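Local coordinates for CBS domain-containing protein (Listeria monocytogenes, PDB 6XNU) that binds the second messenger c-di-AMP, probably through its CBS domains, and takes part in controlling (p)ppGpp and c-di-AMP homeostasis, at residues A[31-37]-A[138-143]; A[40-46]-A[94-100]; A[58-62]-A[73-77]; A[108-113]-A[129-134]. All coordinates share one frame; numbering follows the deposited sequence.

Contact 1: A[31-37]-A[138-143]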
loop_
_atom_site.group_PDB
_atom_site.type_symbol
_atom_site.label_atom_id
_atom_site.label_comp_id
_atom_site.label_asym_id
_atom_site.label_seq_id
_atom_site.Cartn_x
_atom_site.Cartn_y
_atom_site.Cartn_z
ATOM N N MET A 31 -9.514 4.913 14.725
ATOM C CA MET A 31 -8.304 4.111 14.860
ATOM C C MET A 31 -8.646 2.638 14.713
ATOM O O MET A 31 -9.624 2.156 15.295
ATOM C CB MET A 31 -7.634 4.361 16.212
ATOM C CG MET A 31 -6.331 3.605 16.360
ATOM S SD MET A 31 -5.617 3.743 18.027
ATOM C CE MET A 31 -6.699 2.654 18.942
ATOM N N ILE A 32 -7.850 1.933 13.917
ATOM C CA ILE A 32 -7.961 0.482 13.809
ATOM C C ILE A 32 -7.194 -0.133 14.968
ATOM O O ILE A 32 -5.985 0.084 15.093
ATOM C CB ILE A 32 -7.424 -0.015 12.463
ATOM C CG1 ILE A 32 -8.231 0.615 11.314
ATOM C CG2 ILE A 32 -7.490 -1.535 12.390
ATOM C CD1 ILE A 32 -7.525 0.533 9.997
ATOM N N SER A 33 -7.889 -0.891 15.814
ATOM C CA SER A 33 -7.308 -1.440 17.036
ATOM C C SER A 33 -6.171 -2.403 16.707
ATOM O O SER A 33 -6.201 -3.117 15.702
ATOM C CB SER A 33 -8.381 -2.169 17.848
ATOM O OG SER A 33 -9.347 -1.262 18.342
ATOM N N ALA A 34 -5.184 -2.464 17.610
ATOM C CA ALA A 34 -3.963 -3.218 17.319
ATOM C C ALA A 34 -4.227 -4.685 16.989
ATOM O O ALA A 34 -3.507 -5.268 16.168
ATOM C CB ALA A 34 -2.998 -3.132 18.511
ATOM N N GLU A 35 -5.213 -5.316 17.627
ATOM C CA GLU A 35 -5.422 -6.739 17.381
ATOM C C GLU A 35 -5.960 -7.031 15.982
ATOM O O GLU A 35 -5.955 -8.199 15.565
ATOM C CB GLU A 35 -6.350 -7.323 18.446
ATOM C CG GLU A 35 -7.811 -6.987 18.273
ATOM C CD GLU A 35 -8.194 -5.635 18.858
ATOM O OE1 GLU A 35 -7.312 -4.934 19.407
ATOM O OE2 GLU A 35 -9.388 -5.270 18.759
ATOM N N LYS A 36 -6.373 -6.006 15.240
ATOM C CA LYS A 36 -6.799 -6.147 13.850
ATOM C C LYS A 36 -5.677 -5.854 12.865
ATOM O O LYS A 36 -5.897 -5.951 11.648
ATOM C CB LYS A 36 -7.986 -5.214 13.562
ATOM C CG LYS A 36 -9.219 -5.487 14.400
ATOM C CD LYS A 36 -10.232 -4.352 14.261
ATOM C CE LYS A 36 -11.558 -4.717 14.896
ATOM N NZ LYS A 36 -12.406 -3.511 15.117
ATOM N N VAL A 37 -4.496 -5.482 13.353
ATOM C CA VAL A 37 -3.341 -5.161 12.520
ATOM C C VAL A 37 -2.319 -6.273 12.713
ATOM O O VAL A 37 -1.880 -6.526 13.839
ATOM C CB VAL A 37 -2.734 -3.796 12.888
ATOM C CG1 VAL A 37 -1.597 -3.453 11.927
ATOM C CG2 VAL A 37 -3.805 -2.679 12.908
ATOM N N PHE A 138 2.150 -0.497 21.375
ATOM C CA PHE A 138 1.414 -0.333 20.120
ATOM C C PHE A 138 -0.089 -0.416 20.358
ATOM O O PHE A 138 -0.590 -1.400 20.912
ATOM C CB PHE A 138 1.851 -1.405 19.127
ATOM C CG PHE A 138 1.121 -1.352 17.815
ATOM C CD1 PHE A 138 1.101 -0.193 17.064
ATOM C CD2 PHE A 138 0.472 -2.473 17.335
ATOM C CE1 PHE A 138 0.424 -0.152 15.845
ATOM C CE2 PHE A 138 -0.198 -2.444 16.108
ATOM C CZ PHE A 138 -0.215 -1.279 15.374
ATOM N N GLU A 139 -0.821 0.607 19.902
ATOM C CA GLU A 139 -2.253 0.696 20.167
ATOM C C GLU A 139 -3.126 0.489 18.941
ATOM O O GLU A 139 -4.273 0.057 19.076
ATOM C CB GLU A 139 -2.587 2.064 20.771
ATOM C CG GLU A 139 -1.868 2.318 22.109
ATOM C CD GLU A 139 -2.490 1.533 23.237
ATOM O OE1 GLU A 139 -1.744 0.870 23.993
ATOM O OE2 GLU A 139 -3.734 1.583 23.369
ATOM N N GLY A 140 -2.617 0.788 17.751
ATOM C CA GLY A 140 -3.430 0.749 16.557
ATOM C C GLY A 140 -2.857 1.678 15.501
ATOM O O GLY A 140 -1.752 2.194 15.638
ATOM N N ILE A 141 -3.631 1.860 14.430
ATOM C CA ILE A 141 -3.211 2.740 13.346
ATOM C C ILE A 141 -4.363 3.658 12.969
ATOM O O ILE A 141 -5.540 3.331 13.155
ATOM C CB ILE A 141 -2.702 1.969 12.100
ATOM C CG1 ILE A 141 -3.820 1.141 11.477
ATOM C CG2 ILE A 141 -1.475 1.091 12.451
ATOM C CD1 ILE A 141 -3.405 0.494 10.159
ATOM N N VAL A 142 -4.004 4.841 12.479
ATOM C CA VAL A 142 -4.941 5.764 11.846
ATOM C C VAL A 142 -4.570 5.831 10.372
ATOM O O VAL A 142 -3.385 5.939 10.042
ATOM C CB VAL A 142 -4.880 7.158 12.502
ATOM C CG1 VAL A 142 -5.771 8.136 11.762
ATOM C CG2 VAL A 142 -5.295 7.071 13.960
ATOM N N THR A 143 -5.565 5.749 9.478
ATOM C CA THR A 143 -5.280 5.766 8.049
ATOM C C THR A 143 -5.925 6.979 7.386
ATOM O O THR A 143 -6.682 7.739 7.997
ATOM C CB THR A 143 -5.743 4.473 7.345
ATOM O OG1 THR A 143 -7.142 4.538 7.018
ATOM C CG2 THR A 143 -5.471 3.240 8.224
#

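Contact 2: A[40-46]-A[94-100]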
loop_
_atom_site.group_PDB
_atom_site.type_symbol
_atom_site.label_atom_id
_atom_site.label_comp_id
_atom_site.label_asym_id
_atom_site.label_seq_id
_atom_site.Cartn_x
_atom_site.Cartn_y
_atom_site.Cartn_z
ATOM N N VAL A 40 4.871 -8.364 13.074
ATOM C CA VAL A 40 5.932 -9.330 13.305
ATOM C C VAL A 40 6.706 -8.880 14.541
ATOM O O VAL A 40 6.512 -7.775 15.057
ATOM C CB VAL A 40 6.863 -9.483 12.087
ATOM C CG1 VAL A 40 6.131 -10.189 10.966
ATOM C CG2 VAL A 40 7.348 -8.123 11.625
ATOM N N GLN A 41 7.585 -9.759 15.017
ATOM C CA GLN A 41 8.357 -9.527 16.230
ATOM C C GLN A 41 9.840 -9.445 15.899
ATOM O O GLN A 41 10.315 -10.112 14.974
ATOM C CB GLN A 41 8.147 -10.656 17.254
ATOM C CG GLN A 41 6.711 -10.904 17.672
ATOM C CD GLN A 41 6.542 -12.266 18.319
ATOM O OE1 GLN A 41 5.658 -12.473 19.150
ATOM N NE2 GLN A 41 7.401 -13.208 17.940
ATOM N N LEU A 42 10.580 -8.636 16.668
ATOM C CA LEU A 42 12.036 -8.677 16.568
ATOM C C LEU A 42 12.519 -10.118 16.653
ATOM O O LEU A 42 12.036 -10.906 17.474
ATOM C CB LEU A 42 12.690 -7.851 17.680
ATOM C CG LEU A 42 12.394 -6.358 17.731
ATOM C CD1 LEU A 42 12.935 -5.742 19.020
ATOM C CD2 LEU A 42 12.966 -5.643 16.514
ATOM N N GLY A 43 13.471 -10.465 15.798
ATOM C CA GLY A 43 13.992 -11.811 15.755
ATOM C C GLY A 43 13.282 -12.743 14.797
ATOM O O GLY A 43 13.833 -13.800 14.462
ATOM N N ASN A 44 12.075 -12.391 14.341
ATOM C CA ASN A 44 11.448 -13.137 13.255
ATOM C C ASN A 44 12.322 -13.062 12.011
ATOM O O ASN A 44 12.942 -12.032 11.740
ATOM C CB ASN A 44 10.064 -12.559 12.919
ATOM C CG ASN A 44 8.981 -12.970 13.903
ATOM O OD1 ASN A 44 7.889 -12.399 13.901
ATOM N ND2 ASN A 44 9.271 -13.963 14.738
ATOM N N ASN A 45 12.373 -14.152 11.249
ATOM C CA ASN A 45 13.112 -14.082 9.999
ATOM C C ASN A 45 12.227 -13.497 8.899
ATOM O O ASN A 45 11.024 -13.273 9.080
ATOM C CB ASN A 45 13.681 -15.456 9.608
ATOM C CG ASN A 45 12.614 -16.477 9.264
ATOM O OD1 ASN A 45 11.724 -16.232 8.455
ATOM N ND2 ASN A 45 12.732 -17.663 9.855
ATOM N N LEU A 46 12.851 -13.220 7.749
ATOM C CA LEU A 46 12.149 -12.539 6.659
ATOM C C LEU A 46 11.186 -13.451 5.913
ATOM O O LEU A 46 10.229 -12.964 5.300
ATOM C CB LEU A 46 13.150 -11.935 5.674
ATOM C CG LEU A 46 14.123 -10.900 6.239
ATOM C CD1 LEU A 46 14.834 -10.187 5.104
ATOM C CD2 LEU A 46 13.418 -9.899 7.155
ATOM N N LEU A 94 16.251 -15.558 2.896
ATOM C CA LEU A 94 15.160 -15.071 3.741
ATOM C C LEU A 94 15.154 -15.781 5.085
ATOM O O LEU A 94 14.835 -15.178 6.117
ATOM C CB LEU A 94 13.818 -15.269 3.038
ATOM C CG LEU A 94 13.655 -14.495 1.740
ATOM C CD1 LEU A 94 12.462 -15.013 0.966
ATOM C CD2 LEU A 94 13.489 -13.021 2.061
ATOM N N GLU A 95 15.515 -17.066 5.085
ATOM C CA GLU A 95 15.581 -17.848 6.313
ATOM C C GLU A 95 16.539 -17.244 7.327
ATOM O O GLU A 95 16.327 -17.384 8.538
ATOM C CB GLU A 95 16.006 -19.273 5.965
ATOM C CG GLU A 95 15.897 -20.301 7.070
ATOM C CD GLU A 95 16.268 -21.685 6.569
ATOM O OE1 GLU A 95 15.868 -22.024 5.431
ATOM O OE2 GLU A 95 16.970 -22.425 7.295
ATOM N N ASP A 96 17.595 -16.576 6.862
ATOM C CA ASP A 96 18.694 -16.188 7.738
ATOM C C ASP A 96 18.636 -14.741 8.208
ATOM O O ASP A 96 19.214 -14.427 9.254
ATOM C CB ASP A 96 20.040 -16.425 7.037
ATOM C CG ASP A 96 20.230 -17.871 6.597
ATOM O OD1 ASP A 96 20.705 -18.084 5.460
ATOM O OD2 ASP A 96 19.916 -18.791 7.386
ATOM N N LEU A 97 17.970 -13.855 7.470
ATOM C CA LEU A 97 17.895 -12.455 7.846
ATOM C C LEU A 97 16.720 -12.241 8.795
ATOM O O LEU A 97 15.724 -12.968 8.742
ATOM C CB LEU A 97 17.742 -11.571 6.607
ATOM C CG LEU A 97 18.929 -11.558 5.639
ATOM C CD1 LEU A 97 18.450 -11.450 4.197
ATOM C CD2 LEU A 97 19.852 -10.403 5.992
ATOM N N LYS A 98 16.864 -11.256 9.679
ATOM C CA LYS A 98 15.870 -10.919 10.692
ATOM C C LYS A 98 15.134 -9.646 10.301
ATOM O O LYS A 98 15.673 -8.794 9.592
ATOM C CB LYS A 98 16.516 -10.708 12.063
ATOM C CG LYS A 98 17.370 -11.864 12.562
ATOM C CD LYS A 98 16.630 -13.167 12.414
ATOM C CE LYS A 98 17.101 -14.185 13.435
ATOM N NZ LYS A 98 16.258 -15.404 13.332
ATOM N N VAL A 99 13.903 -9.504 10.802
ATOM C CA VAL A 99 13.101 -8.335 10.432
ATOM C C VAL A 99 13.805 -7.045 10.832
ATOM O O VAL A 99 13.743 -6.038 10.112
ATOM C CB VAL A 99 11.688 -8.422 11.045
ATOM C CG1 VAL A 99 10.875 -9.516 10.363
ATOM C CG2 VAL A 99 11.756 -8.631 12.561
ATOM N N GLU A 100 14.473 -7.038 11.987
ATOM C CA GLU A 100 15.096 -5.795 12.426
ATOM C C GLU A 100 16.254 -5.392 11.521
ATOM O O GLU A 100 16.659 -4.222 11.536
ATOM C CB GLU A 100 15.564 -5.923 13.875
ATOM C CG GLU A 100 16.568 -7.039 14.087
ATOM C CD GLU A 100 15.929 -8.336 14.552
ATOM O OE1 GLU A 100 14.752 -8.602 14.222
ATOM O OE2 GLU A 100 16.616 -9.105 15.254
#

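Contact 3: A[58-62]-A[73-77]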
loop_
_atom_site.group_PDB
_atom_site.type_symbol
_atom_site.label_atom_id
_atom_site.label_comp_id
_atom_site.label_asym_id
_atom_site.label_seq_id
_atom_site.Cartn_x
_atom_site.Cartn_y
_atom_site.Cartn_z
ATOM N N TYR A 58 -2.325 -5.831 4.649
ATOM C CA TYR A 58 -1.606 -4.571 4.758
ATOM C C TYR A 58 -0.281 -4.688 4.016
ATOM O O TYR A 58 0.409 -5.701 4.140
ATOM C CB TYR A 58 -1.338 -4.214 6.227
ATOM C CG TYR A 58 -2.585 -3.836 6.987
ATOM C CD1 TYR A 58 -3.113 -2.559 6.883
ATOM C CD2 TYR A 58 -3.234 -4.757 7.801
ATOM C CE1 TYR A 58 -4.259 -2.199 7.571
ATOM C CE2 TYR A 58 -4.384 -4.402 8.506
ATOM C CZ TYR A 58 -4.888 -3.122 8.377
ATOM O OH TYR A 58 -6.030 -2.740 9.055
ATOM N N SER A 59 0.089 -3.643 3.270
ATOM C CA SER A 59 1.368 -3.673 2.562
ATOM C C SER A 59 2.552 -3.319 3.461
ATOM O O SER A 59 3.694 -3.652 3.123
ATOM C CB SER A 59 1.327 -2.740 1.349
ATOM O OG SER A 59 1.384 -1.387 1.730
ATOM N N VAL A 60 2.306 -2.651 4.580
ATOM C CA VAL A 60 3.323 -2.330 5.578
ATOM C C VAL A 60 2.757 -2.722 6.932
ATOM O O VAL A 60 1.603 -2.396 7.229
ATOM C CB VAL A 60 3.688 -0.833 5.567
ATOM C CG1 VAL A 60 4.702 -0.517 6.660
ATOM C CG2 VAL A 60 4.218 -0.403 4.206
ATOM N N ILE A 61 3.559 -3.409 7.750
ATOM C CA ILE A 61 3.088 -3.838 9.069
ATOM C C ILE A 61 4.084 -3.438 10.145
ATOM O O ILE A 61 5.281 -3.272 9.870
ATOM C CB ILE A 61 2.822 -5.353 9.128
ATOM C CG1 ILE A 61 4.091 -6.161 8.832
ATOM C CG2 ILE A 61 1.675 -5.741 8.193
ATOM C CD1 ILE A 61 3.911 -7.682 8.928
ATOM N N PRO A 62 3.630 -3.282 11.380
ATOM C CA PRO A 62 4.543 -2.917 12.466
ATOM C C PRO A 62 5.408 -4.087 12.900
ATOM O O PRO A 62 5.038 -5.259 12.773
ATOM C CB PRO A 62 3.596 -2.481 13.590
ATOM C CG PRO A 62 2.286 -3.131 13.267
ATOM C CD PRO A 62 2.214 -3.146 11.764
ATOM N N LEU A 73 8.746 -0.618 10.977
ATOM C CA LEU A 73 7.757 -0.917 9.950
ATOM C C LEU A 73 8.455 -1.719 8.870
ATOM O O LEU A 73 9.617 -1.449 8.550
ATOM C CB LEU A 73 7.159 0.358 9.353
ATOM C CG LEU A 73 6.372 1.282 10.289
ATOM C CD1 LEU A 73 6.057 2.593 9.595
ATOM C CD2 LEU A 73 5.101 0.579 10.740
ATOM N N ILE A 74 7.764 -2.721 8.327
ATOM C CA ILE A 74 8.370 -3.588 7.326
ATOM C C ILE A 74 7.379 -3.860 6.200
ATOM O O ILE A 74 6.166 -3.951 6.412
ATOM C CB ILE A 74 8.894 -4.904 7.957
ATOM C CG1 ILE A 74 9.816 -5.656 6.993
ATOM C CG2 ILE A 74 7.742 -5.790 8.427
ATOM C CD1 ILE A 74 10.522 -6.843 7.656
ATOM N N SER A 75 7.918 -3.976 4.988
ATOM C CA SER A 75 7.135 -4.244 3.791
ATOM C C SER A 75 7.827 -5.313 2.958
ATOM O O SER A 75 9.002 -5.625 3.152
ATOM C CB SER A 75 6.968 -2.991 2.939
ATOM O OG SER A 75 8.215 -2.635 2.361
ATOM N N ALA A 76 7.085 -5.853 1.990
ATOM C CA ALA A 76 7.677 -6.807 1.061
ATOM C C ALA A 76 8.809 -6.188 0.251
ATOM O O ALA A 76 9.791 -6.876 -0.060
ATOM C CB ALA A 76 6.608 -7.366 0.121
ATOM N N ALA A 77 8.706 -4.900 -0.094
ATOM C CA ALA A 77 9.766 -4.276 -0.881
ATOM C C ALA A 77 11.056 -4.183 -0.079
ATOM O O ALA A 77 12.144 -4.404 -0.618
ATOM C CB ALA A 77 9.337 -2.892 -1.360
HETATM O O HOH W 1 4.450 -5.300 1.209
#

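Contact 4: A[108-113]-A[129-134]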
loop_
_atom_site.group_PDB
_atom_site.type_symbol
_atom_site.label_atom_id
_atom_site.label_comp_id
_atom_site.label_asym_id
_atom_site.label_seq_id
_atom_site.Cartn_x
_atom_site.Cartn_y
_atom_site.Cartn_z
ATOM N N PRO A 108 6.866 8.214 11.918
ATOM C CA PRO A 108 6.123 9.038 12.877
ATOM C C PRO A 108 5.193 8.180 13.719
ATOM O O PRO A 108 4.827 7.063 13.350
ATOM C CB PRO A 108 5.332 9.988 11.976
ATOM C CG PRO A 108 5.058 9.163 10.756
ATOM C CD PRO A 108 6.254 8.247 10.577
ATOM N N VAL A 109 4.816 8.722 14.878
ATOM C CA VAL A 109 3.815 8.084 15.724
ATOM C C VAL A 109 2.842 9.133 16.236
ATOM O O VAL A 109 3.123 10.332 16.235
ATOM C CB VAL A 109 4.427 7.307 16.913
ATOM C CG1 VAL A 109 5.341 6.183 16.427
ATOM C CG2 VAL A 109 5.180 8.256 17.843
ATOM N N ILE A 110 1.682 8.647 16.671
ATOM C CA ILE A 110 0.638 9.435 17.315
ATOM C C ILE A 110 0.553 8.969 18.761
ATOM O O ILE A 110 0.462 7.765 19.024
ATOM C CB ILE A 110 -0.716 9.250 16.601
ATOM C CG1 ILE A 110 -0.687 9.866 15.200
ATOM C CG2 ILE A 110 -1.859 9.813 17.426
ATOM C CD1 ILE A 110 -1.743 9.280 14.248
ATOM N N LYS A 111 0.620 9.906 19.704
ATOM C CA LYS A 111 0.535 9.535 21.108
ATOM C C LYS A 111 -0.750 10.007 21.769
ATOM O O LYS A 111 -1.022 9.621 22.912
ATOM C CB LYS A 111 1.750 10.080 21.875
ATOM C CG LYS A 111 3.080 9.535 21.371
ATOM C CD LYS A 111 3.987 9.144 22.520
ATOM C CE LYS A 111 5.447 9.395 22.186
ATOM N NZ LYS A 111 6.321 9.154 23.365
ATOM N N ASP A 112 -1.546 10.812 21.076
ATOM C CA ASP A 112 -2.797 11.351 21.585
ATOM C C ASP A 112 -3.558 11.931 20.407
ATOM O O ASP A 112 -2.990 12.164 19.334
ATOM C CB ASP A 112 -2.563 12.433 22.645
ATOM C CG ASP A 112 -1.801 13.619 22.093
ATOM O OD1 ASP A 112 -2.434 14.496 21.468
ATOM O OD2 ASP A 112 -0.562 13.665 22.270
ATOM N N PHE A 113 -4.846 12.170 20.623
ATOM C CA PHE A 113 -5.709 12.761 19.611
ATOM C C PHE A 113 -6.077 14.202 19.946
ATOM O O PHE A 113 -7.126 14.697 19.528
ATOM C CB PHE A 113 -6.957 11.906 19.427
ATOM C CG PHE A 113 -6.677 10.604 18.736
ATOM C CD1 PHE A 113 -6.383 9.467 19.469
ATOM C CD2 PHE A 113 -6.666 10.531 17.352
ATOM C CE1 PHE A 113 -6.107 8.265 18.827
ATOM C CE2 PHE A 113 -6.384 9.335 16.706
ATOM C CZ PHE A 113 -6.108 8.206 17.446
ATOM N N VAL A 129 -0.532 6.015 10.128
ATOM C CA VAL A 129 0.385 6.368 11.204
ATOM C C VAL A 129 0.046 5.537 12.428
ATOM O O VAL A 129 -1.124 5.406 12.798
ATOM C CB VAL A 129 0.338 7.870 11.530
ATOM C CG1 VAL A 129 1.299 8.189 12.677
ATOM C CG2 VAL A 129 0.726 8.668 10.306
ATOM N N CYS A 130 1.079 5.010 13.072
ATOM C CA CYS A 130 0.893 4.150 14.226
ATOM C C CYS A 130 0.533 4.979 15.457
ATOM O O CYS A 130 1.034 6.092 15.631
ATOM C CB CYS A 130 2.181 3.391 14.479
ATOM S SG CYS A 130 2.452 2.064 13.275
ATOM N N VAL A 131 -0.341 4.428 16.304
ATOM C CA VAL A 131 -0.703 5.015 17.597
ATOM C C VAL A 131 -0.004 4.217 18.690
ATOM O O VAL A 131 -0.035 2.981 18.679
ATOM C CB VAL A 131 -2.224 5.013 17.818
ATOM C CG1 VAL A 131 -2.583 5.672 19.142
ATOM C CG2 VAL A 131 -2.941 5.725 16.667
ATOM N N VAL A 132 0.645 4.920 19.624
ATOM C CA VAL A 132 1.351 4.278 20.729
ATOM C C VAL A 132 1.022 5.045 21.993
ATOM O O VAL A 132 0.596 6.200 21.948
ATOM C CB VAL A 132 2.891 4.224 20.535
ATOM C CG1 VAL A 132 3.268 3.511 19.218
ATOM C CG2 VAL A 132 3.493 5.617 20.595
ATOM N N ASP A 133 1.206 4.392 23.131
ATOM C CA ASP A 133 1.012 5.120 24.378
ATOM C C ASP A 133 2.371 5.676 24.824
ATOM O O ASP A 133 3.372 5.573 24.108
ATOM C CB ASP A 133 0.292 4.224 25.389
ATOM C CG ASP A 133 1.202 3.260 26.073
ATOM O OD1 ASP A 133 2.349 3.126 25.629
ATOM O OD2 ASP A 133 0.773 2.644 27.074
ATOM N N SER A 134 2.437 6.279 26.017
ATOM C CA SER A 134 3.660 6.993 26.374
ATOM C C SER A 134 4.875 6.077 26.514
ATOM O O SER A 134 6.005 6.560 26.386
ATOM C CB SER A 134 3.450 7.794 27.661
ATOM O OG SER A 134 2.670 7.073 28.599
HETATM O O HOH W 2 3.785 5.070 11.966
#

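Contact 1: A[31-37]-A[138-143]
Ile32 and Ile141 face each other as an antiparallel hydrogen-bonded pair, and the close packing of this contact is built around them. Ile32 N reaches Ile141 O at 2.8 Å and Ile141 N returns to Ile32 O at 3.0 Å. The two side chains lie side by side and point the same way, with Ile32 CB 3.9 Å from Ile141 CG1. That neighbourhood is reached because CG1 of Ile141 is set between its backbone N and carbonyl carbon (chi1 64°). Ile32 CD1 runs on to Thr143 CG2, while Val37 CG2 approaches Ile141 CG1 from the far end of the short 3-10 turn. Met31 extends along the neighbouring backbone, its CG 3.3 Å from Ile141 O, and bends at chi3 so that CE ends 3.6 Å from Glu139 O. Ile32 O lies 3.0 Å from Gly140 CA, so the backbones touch directly here.

Toward Glu139 the pairing slackens. Ala34 N makes just a weak bond to Glu139 O, though Ala34 CB still rests obliquely against the Phe138 ring. Ser33 points away, and the Glu139 carboxylate turns to His137. Glu139 and Gly140 both oppose Val131, a classic beta bulge in the strand that carries this N-terminal edge strand of the CBS-type mixed sheet.

Contact 2: A[40-46]-A[94-100]
Val99 is the bump and the turn of residues 41-44 the hollow: its CG2 methyl sits 3.2 Å from Gln41 O and its CG1 lies 4.1 Å from Asn44 CB and close to Val40 CG2. The type II beta turn is closed by Asn44 N to Gln41 O and reinforced by Asn44 OD1 accepting from Gln41 N, the donor well above the carbonyl plane. It links strand 40-41 to helix 46-56, whose N-cap is Asn45, with OD1 accepting from His48 N, beside the start of helix 99-102. As a second bump, Leu46 drives its branched end between Leu97 and Val99, CD1 lying 3.6 Å from Leu97 CB, while its CB meets Leu94 CD2. Leu42 CD2 touches Glu100 CB.

Backbone bonds run through the fit: Val99 N donates to Asn44 O at 2.9 Å, and Leu46 N has weak bonds to Leu97 O and Leu94 O. Glu100, bent at chi2 (-95°), brings the syn side of OE1 to Gly43 N at 2.8 Å, nearly straight at 170°. Lys98 NZ takes Gly43 O, so the two peptide groups flanking the glycine CA are each held by a charged side chain, while Val99 fills the turn and Leu46 packs beside it.

Contact 3: A[58-62]-A[73-77]
Ile61 holds CG1 between its backbone N and carbonyl carbon (chi1 60°), and Ile74 holds CG2 in the corresponding position with its CG1 swung anti to the N (chi1 -166°); together these settings bring Ile61 CG1 and Ile74 CG2 to 3.7 Å, with the two side chains side by side and pointing the same way. The pair belongs to a beta hairpin of strands 60-64 and 70-75 in a three-stranded mixed sheet, consistent with one half of a CBS pair. Its backbone is joined by two bonds of 3.0 Å, Ile61 N to Ile74 O and Ile74 N to Ile61 O.

On the other face Val60 crosses Leu73 at about a right angle, CG1 resting on Leu73 CB at 3.7 Å, while Leu73 CD2 leans over Pro62 CA. The isoleucines meet helix 46-56 and helix 99-102, so this face is the one turned to the helices. Ser75 is the N-cap of the following helix, its OG accepting from Met78 N, and Ala76 at the helix start touches Ala76 of the second subunit. A water joins the two segments, donating to Ser59 O at 2.6 Å and accepting from Ala76 N at 2.8 Å.

Contact 4: A[108-113]-A[129-134]
Ile110 and Val129 meet at about a right angle, with Ile110 CD1 lying 3.6 Å from Val129 CG1. Ile110 keeps CG1 beside its backbone N, on the far side from the carbonyl carbon (chi1 -68°), and extends chi2, whereas Val129 places CG1 opposite its own N (chi1 179°), so the two branches converge. Val131 has the same setting as Val129, and its CG2 comes to Ile110 CB and, at 4.1 Å, to Phe113 CZ. Val132 differs: with chi1 -57° its CG2 sits between N and carbonyl carbon, where it meets Val109 CB and Lys111 CG. The lysine bends at chi2 and chi3, so its aliphatic part lies against Val132.

Between these side chains the backbones pair in parallel. Ile110 N bonds Cys130 O at 2.8 Å and Val132 N bonds Ile110 O at 2.9 Å, while a water links Pro108 O to Cys130 N. This is the beta-alpha-beta crossover of a CBS domain: strand 109-110 is an outermost strand of the four within this chain, helix 116-125 packs on Ile110, Phe113 and Val129 through Ile119 and Leu122, strand 138-143 flanks strand 128-132 on its far side, and Leu70 and Leu73 of strand 70-75 touch Val109, Cys130 and Val132.

How the contacts relate
From the N terminus, residues 31-37 open the longest loop, which contact 1 closes only at 138-143, so the other three contacts are all nested within it. Contact 2 comes next, opening at 40-46 and closing at 94-100, and holds contact 3, the hairpin of 58-62 and 73-77, inside its own loop. Contact 4 follows in series with both, after contact 2 has closed; no two loops cross. Contacts 2 and 3 share the three-stranded sheet, where Val40 N probably bonds Pro62 O, and contacts 1 and 4 share the four-stranded one. The two halves meet where Val37 and Phe138 pack on Pro62 and Leu73 touches Cys130.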